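PDB 5OWU: importin subunit beta-1 from Saccharomyces cerevisiae, which carries proteins into the nucleus together with importin alpha, the adaptor that recognises the classical nuclear localization signal of the cargo. Local coordinates for residues 270-275 and 326-331; 282-287 and 345-350. One frame throughout, in Å; residues are numbered along the deposited sequence.

Both contacts join HEAT repeat 7 (260-306) to HEAT repeat 8 (317-362), and their centres lie about 10 Å apart on the same side of the chain's centre. Interaction 1 sets helix 260-274 against helix 317-332, the first helix of each repeat; interaction 2 does the same for the second helices, 280-306 and 347-362. Along the chain the segments alternate: 270-275, 282-287, 326-331, 345-350. The two contacts also touch, since Met-275 packs on Thr-286 within repeat 7. Stacking of one repeat on the next through both helix layers is what builds the superhelical array of the importin beta family.

Interaction 1: 270-275 and 326-331; sequences LTIATM and VPNLLN
Met-275 reaches across to Asn-328 and Leu-329, and its thioether makes most of the apolar part of this contact. With CG anti to the backbone N (chi1 -163°) and chi2 also extended, the chain carries SD out to these two residues; the bend at chi3 then only turns CE aside. SD lies 3.8 Å from CB of Asn-328, and its distance to CD2 of Leu-329 is the same, so the sulfur rests against the CB of Asn-328 and the CD2 methyl of Leu-329. CG of Met-275 is close behind, 3.9 Å from CB of Asn-328.

Polar groups meet a little further back on helix 260-274. The amide nitrogen of Asn-328 comes up to Ile-272, the two side chains crossing at about a right angle, and ND2 comes 3.6 Å from the CG2 methyl. The same nitrogen is 3.4 Å from the carbonyl O of Ile-272, but the angle is too poor for a hydrogen bond.

A water supplies the polar link instead. It donates to O of Met-275 at 2.9 Å and to O of Asn-328 at 2.8 Å. Its third bond, accepted from ND2 of Asn-331, is longer at 3.3 Å. Three bonds thus hold it between the end of one segment and two successive turns of the other, tying together two backbone carbonyls that could not pair directly.

The contact packs the first helix of HEAT repeat 7 on that of repeat 8, with just 200 Å² buried in total. Met-275 leans additionally on Thr-286 and Trp-290 of helix 280-306, while Leu-329 turns to Cys-354 and Phe-358 of helix 347-362, so the second helices of both repeats line the inner side of this pair.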
loop_
_atom_site.group_PDB
_atom_site.type_symbol
_atom_site.label_atom_id
_atom_site.label_comp_id
_atom_site.label_asym_id
_atom_site.label_seq_id
_atom_site.Cartn_x
_atom_site.Cartn_y
_atom_site.Cartn_z
ATOM N N LEU A 270 5.340 -26.356 18.710
ATOM C CA LEU A 270 6.200 -25.314 19.275
ATOM C C LEU A 270 5.480 -23.968 19.345
ATOM O O LEU A 270 5.436 -23.319 20.403
ATOM C CB LEU A 270 7.480 -25.184 18.445
ATOM C CG LEU A 270 8.450 -26.375 18.404
ATOM C CD1 LEU A 270 9.611 -26.065 17.481
ATOM C CD2 LEU A 270 8.960 -26.723 19.791
ATOM N N THR A 271 4.914 -23.524 18.221
ATOM C CA THR A 271 4.309 -22.197 18.189
ATOM C C THR A 271 3.062 -22.146 19.057
ATOM O O THR A 271 2.809 -21.140 19.735
ATOM C CB THR A 271 3.990 -21.788 16.748
ATOM O OG1 THR A 271 2.998 -22.654 16.187
ATOM C CG2 THR A 271 5.252 -21.828 15.895
ATOM N N ILE A 272 2.279 -23.232 19.069
ATOM C CA ILE A 272 1.118 -23.264 19.952
ATOM C C ILE A 272 1.558 -23.160 21.404
ATOM O O ILE A 272 0.923 -22.476 22.215
ATOM C CB ILE A 272 0.283 -24.533 19.702
ATOM C CG1 ILE A 272 -0.431 -24.403 18.354
ATOM C CG2 ILE A 272 -0.722 -24.746 20.835
ATOM C CD1 ILE A 272 -1.284 -25.594 17.973
ATOM N N ALA A 273 2.647 -23.841 21.755
ATOM C CA ALA A 273 3.133 -23.809 23.126
ATOM C C ALA A 273 3.529 -22.397 23.528
ATOM O O ALA A 273 3.099 -21.891 24.571
ATOM C CB ALA A 273 4.314 -24.764 23.282
ATOM N N THR A 274 4.342 -21.734 22.699
ATOM C CA THR A 274 4.822 -20.408 23.076
ATOM C C THR A 274 3.758 -19.319 22.951
ATOM O O THR A 274 3.959 -18.224 23.488
ATOM C CB THR A 274 6.051 -20.037 22.247
ATOM O OG1 THR A 274 5.837 -20.385 20.875
ATOM C CG2 THR A 274 7.278 -20.769 22.777
ATOM N N MET A 275 2.624 -19.584 22.296
ATOM C CA MET A 275 1.565 -18.577 22.282
ATOM C C MET A 275 1.026 -18.284 23.677
ATOM O O MET A 275 0.336 -17.276 23.862
ATOM C CB MET A 275 0.410 -19.013 21.381
ATOM C CG MET A 275 -0.511 -17.866 21.014
ATOM S SD MET A 275 -1.668 -18.271 19.706
ATOM C CE MET A 275 -0.572 -18.482 18.318
ATOM N N VAL A 326 -6.870 -21.276 18.639
ATOM C CA VAL A 326 -7.766 -20.143 18.903
ATOM C C VAL A 326 -7.934 -19.872 20.391
ATOM O O VAL A 326 -7.983 -18.692 20.783
ATOM C CB VAL A 326 -9.096 -20.344 18.167
ATOM C CG1 VAL A 326 -10.139 -19.303 18.594
ATOM C CG2 VAL A 326 -8.854 -20.249 16.676
ATOM N N PRO A 327 -8.047 -20.872 21.269
ATOM C CA PRO A 327 -8.147 -20.553 22.705
ATOM C C PRO A 327 -6.975 -19.734 23.227
ATOM O O PRO A 327 -7.161 -18.841 24.069
ATOM C CB PRO A 327 -8.221 -21.939 23.359
ATOM C CG PRO A 327 -8.826 -22.815 22.303
ATOM C CD PRO A 327 -8.296 -22.301 20.998
ATOM N N ASN A 328 -5.767 -19.992 22.727
ATOM C CA ASN A 328 -4.610 -19.213 23.158
ATOM C C ASN A 328 -4.678 -17.766 22.660
ATOM O O ASN A 328 -4.351 -16.830 23.408
ATOM C CB ASN A 328 -3.333 -19.905 22.690
ATOM C CG ASN A 328 -3.149 -21.277 23.328
ATOM O OD1 ASN A 328 -3.697 -21.556 24.398
ATOM N ND2 ASN A 328 -2.381 -22.137 22.673
ATOM N N LEU A 329 -5.099 -17.555 21.405
ATOM C CA LEU A 329 -5.316 -16.192 20.909
ATOM C C LEU A 329 -6.308 -15.446 21.794
ATOM O O LEU A 329 -6.038 -14.329 22.284
ATOM C CB LEU A 329 -5.843 -16.229 19.472
ATOM C CG LEU A 329 -4.930 -16.564 18.301
ATOM C CD1 LEU A 329 -5.765 -16.632 17.023
ATOM C CD2 LEU A 329 -3.830 -15.528 18.162
ATOM N N LEU A 330 -7.477 -16.058 21.995
ATOM C CA LEU A 330 -8.501 -15.455 22.836
ATOM C C LEU A 330 -7.912 -15.050 24.180
ATOM O O LEU A 330 -8.131 -13.930 24.657
ATOM C CB LEU A 330 -9.668 -16.431 23.007
ATOM C CG LEU A 330 -10.442 -16.673 21.707
ATOM C CD1 LEU A 330 -11.369 -17.881 21.819
ATOM C CD2 LEU A 330 -11.239 -15.431 21.325
ATOM N N ASN A 331 -7.125 -15.941 24.787
ATOM C CA ASN A 331 -6.485 -15.598 26.053
ATOM C C ASN A 331 -5.578 -14.379 25.908
ATOM O O ASN A 331 -5.451 -13.585 26.847
ATOM C CB ASN A 331 -5.687 -16.787 26.587
ATOM C CG ASN A 331 -4.939 -16.454 27.865
ATOM O OD1 ASN A 331 -5.549 -16.263 28.920
ATOM N ND2 ASN A 331 -3.613 -16.374 27.778
HETATM O O HOH W 1 -2.261 -17.620 25.087
#

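Interaction 2: 282-287 and 345-350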
loop_
_atom_site.group_PDB
_atom_site.type_symbol
_atom_site.label_atom_id
_atom_site.label_comp_id
_atom_site.label_asym_id
_atom_site.label_seq_id
_atom_site.Cartn_x
_atom_site.Cartn_y
_atom_site.Cartn_z
ATOM N N VAL A 282 7.273 -12.611 23.015
ATOM C CA VAL A 282 7.328 -13.995 22.541
ATOM C C VAL A 282 5.979 -14.399 21.949
ATOM O O VAL A 282 5.872 -14.832 20.783
ATOM C CB VAL A 282 7.736 -14.930 23.694
ATOM C CG1 VAL A 282 7.823 -16.380 23.221
ATOM C CG2 VAL A 282 9.064 -14.478 24.311
ATOM N N ALA A 283 4.925 -14.260 22.761
ATOM C CA ALA A 283 3.586 -14.578 22.295
ATOM C C ALA A 283 3.296 -13.868 20.984
ATOM O O ALA A 283 2.778 -14.478 20.039
ATOM C CB ALA A 283 2.555 -14.199 23.359
ATOM N N SER A 284 3.652 -12.582 20.900
ATOM C CA SER A 284 3.439 -11.830 19.668
ATOM C C SER A 284 4.117 -12.506 18.488
ATOM O O SER A 284 3.553 -12.554 17.385
ATOM C CB SER A 284 3.960 -10.398 19.820
ATOM O OG SER A 284 3.162 -9.659 20.721
ATOM N N MET A 285 5.330 -13.030 18.696
ATOM C CA MET A 285 6.014 -13.760 17.628
ATOM C C MET A 285 5.154 -14.906 17.111
ATOM O O MET A 285 4.972 -15.074 15.891
ATOM C CB MET A 285 7.348 -14.317 18.124
ATOM C CG MET A 285 8.358 -13.290 18.565
ATOM S SD MET A 285 9.835 -14.127 19.185
ATOM C CE MET A 285 10.405 -12.932 20.391
ATOM N N THR A 286 4.630 -15.726 18.029
ATOM C CA THR A 286 3.833 -16.865 17.570
ATOM C C THR A 286 2.587 -16.388 16.834
ATOM O O THR A 286 2.196 -16.953 15.797
ATOM C CB THR A 286 3.449 -17.772 18.744
ATOM O OG1 THR A 286 2.457 -17.132 19.557
ATOM C CG2 THR A 286 4.662 -18.097 19.595
ATOM N N VAL A 287 1.963 -15.325 17.347
ATOM C CA VAL A 287 0.780 -14.781 16.695
ATOM C C VAL A 287 1.103 -14.401 15.258
ATOM O O VAL A 287 0.382 -14.769 14.325
ATOM C CB VAL A 287 0.231 -13.585 17.492
ATOM C CG1 VAL A 287 -0.901 -12.900 16.731
ATOM C CG2 VAL A 287 -0.261 -14.048 18.849
ATOM N N TRP A 345 0.493 -0.083 20.113
ATOM C CA TRP A 345 0.247 -1.459 19.701
ATOM C C TRP A 345 0.804 -2.445 20.725
ATOM O O TRP A 345 1.789 -2.171 21.415
ATOM C CB TRP A 345 0.870 -1.709 18.327
ATOM C CG TRP A 345 0.456 -2.997 17.705
ATOM C CD1 TRP A 345 1.125 -4.186 17.762
ATOM C CD2 TRP A 345 -0.722 -3.233 16.924
ATOM N NE1 TRP A 345 0.437 -5.148 17.063
ATOM C CE2 TRP A 345 -0.702 -4.592 16.540
ATOM C CE3 TRP A 345 -1.792 -2.432 16.512
ATOM C CZ2 TRP A 345 -1.709 -5.164 15.764
ATOM C CZ3 TRP A 345 -2.792 -3.003 15.744
ATOM C CH2 TRP A 345 -2.744 -4.358 15.380
ATOM N N ASN A 346 0.153 -3.603 20.823
ATOM C CA ASN A 346 0.576 -4.641 21.755
ATOM C C ASN A 346 0.128 -6.002 21.227
ATOM O O ASN A 346 -0.458 -6.113 20.143
ATOM C CB ASN A 346 0.016 -4.375 23.154
ATOM C CG ASN A 346 -1.417 -4.821 23.296
ATOM O OD1 ASN A 346 -1.747 -5.628 24.171
ATOM N ND2 ASN A 346 -2.280 -4.318 22.422
ATOM N N VAL A 347 0.398 -7.048 22.018
ATOM C CA VAL A 347 0.058 -8.408 21.605
ATOM C C VAL A 347 -1.450 -8.596 21.509
ATOM O O VAL A 347 -1.931 -9.406 20.709
ATOM C CB VAL A 347 0.688 -9.433 22.573
ATOM C CG1 VAL A 347 0.147 -9.249 23.984
ATOM C CG2 VAL A 347 0.445 -10.854 22.085
ATOM N N SER A 348 -2.225 -7.875 22.321
ATOM C CA SER A 348 -3.673 -8.064 22.281
ATOM C C SER A 348 -4.240 -7.634 20.932
ATOM O O SER A 348 -5.135 -8.292 20.384
ATOM C CB SER A 348 -4.340 -7.296 23.424
ATOM O OG SER A 348 -4.354 -5.904 23.160
ATOM N N MET A 349 -3.710 -6.543 20.366
ATOM C CA MET A 349 -4.158 -6.100 19.051
ATOM C C MET A 349 -3.726 -7.072 17.959
ATOM O O MET A 349 -4.498 -7.357 17.032
ATOM C CB MET A 349 -3.626 -4.694 18.769
ATOM C CG MET A 349 -4.187 -3.636 19.723
ATOM S SD MET A 349 -3.467 -1.999 19.486
ATOM C CE MET A 349 -4.321 -1.060 20.749
ATOM N N SER A 350 -2.499 -7.596 18.048
ATOM C CA SER A 350 -2.053 -8.595 17.077
ATOM C C SER A 350 -2.923 -9.842 17.140
ATOM O O SER A 350 -3.249 -10.438 16.107
ATOM C CB SER A 350 -0.593 -8.962 17.331
ATOM O OG SER A 350 0.221 -7.800 17.353
HETATM O O HOH W 2 2.537 -7.337 19.053
#
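A chi1 of -69° in Ser-284 and one of 62° in Val-347 bring OG and CG2 together: the first sets OG beside its own backbone N, and the second turns CG2 anti to the backbone N and out toward helix 280-306. OG of Ser-284 then sits 3.1 Å from CB of Val-347 and 3.3 Å from CG2, a close fit of a hydroxyl against an isopropyl group. CG2 also reaches the methyl of Ala-283, one residue earlier on the helix. A turn further along, CG1 of Val-287 comes 3.5 Å from the backbone O of Ser-350 and touches the CB of that serine.

Here the second helix of HEAT repeat 7 packs on the first turn of the second helix of repeat 8, for which Asn-346 takes the N-cap position. Leu-332 of helix 317-332 touches Ala-283, Val-287 and Val-347 alike, closing the apolar side.

On the polar side, OG of Ser-284 is hydrogen-bonded to O of Asp-280 and accepts from a water at 2.9 Å. That water also bonds OG of Ser-350, which in turn accepts from NE1 of Trp-345 at 2.7 Å, lying 22° out of the indole plane; the indole is poorly ordered, and this bond is correspondingly less sure.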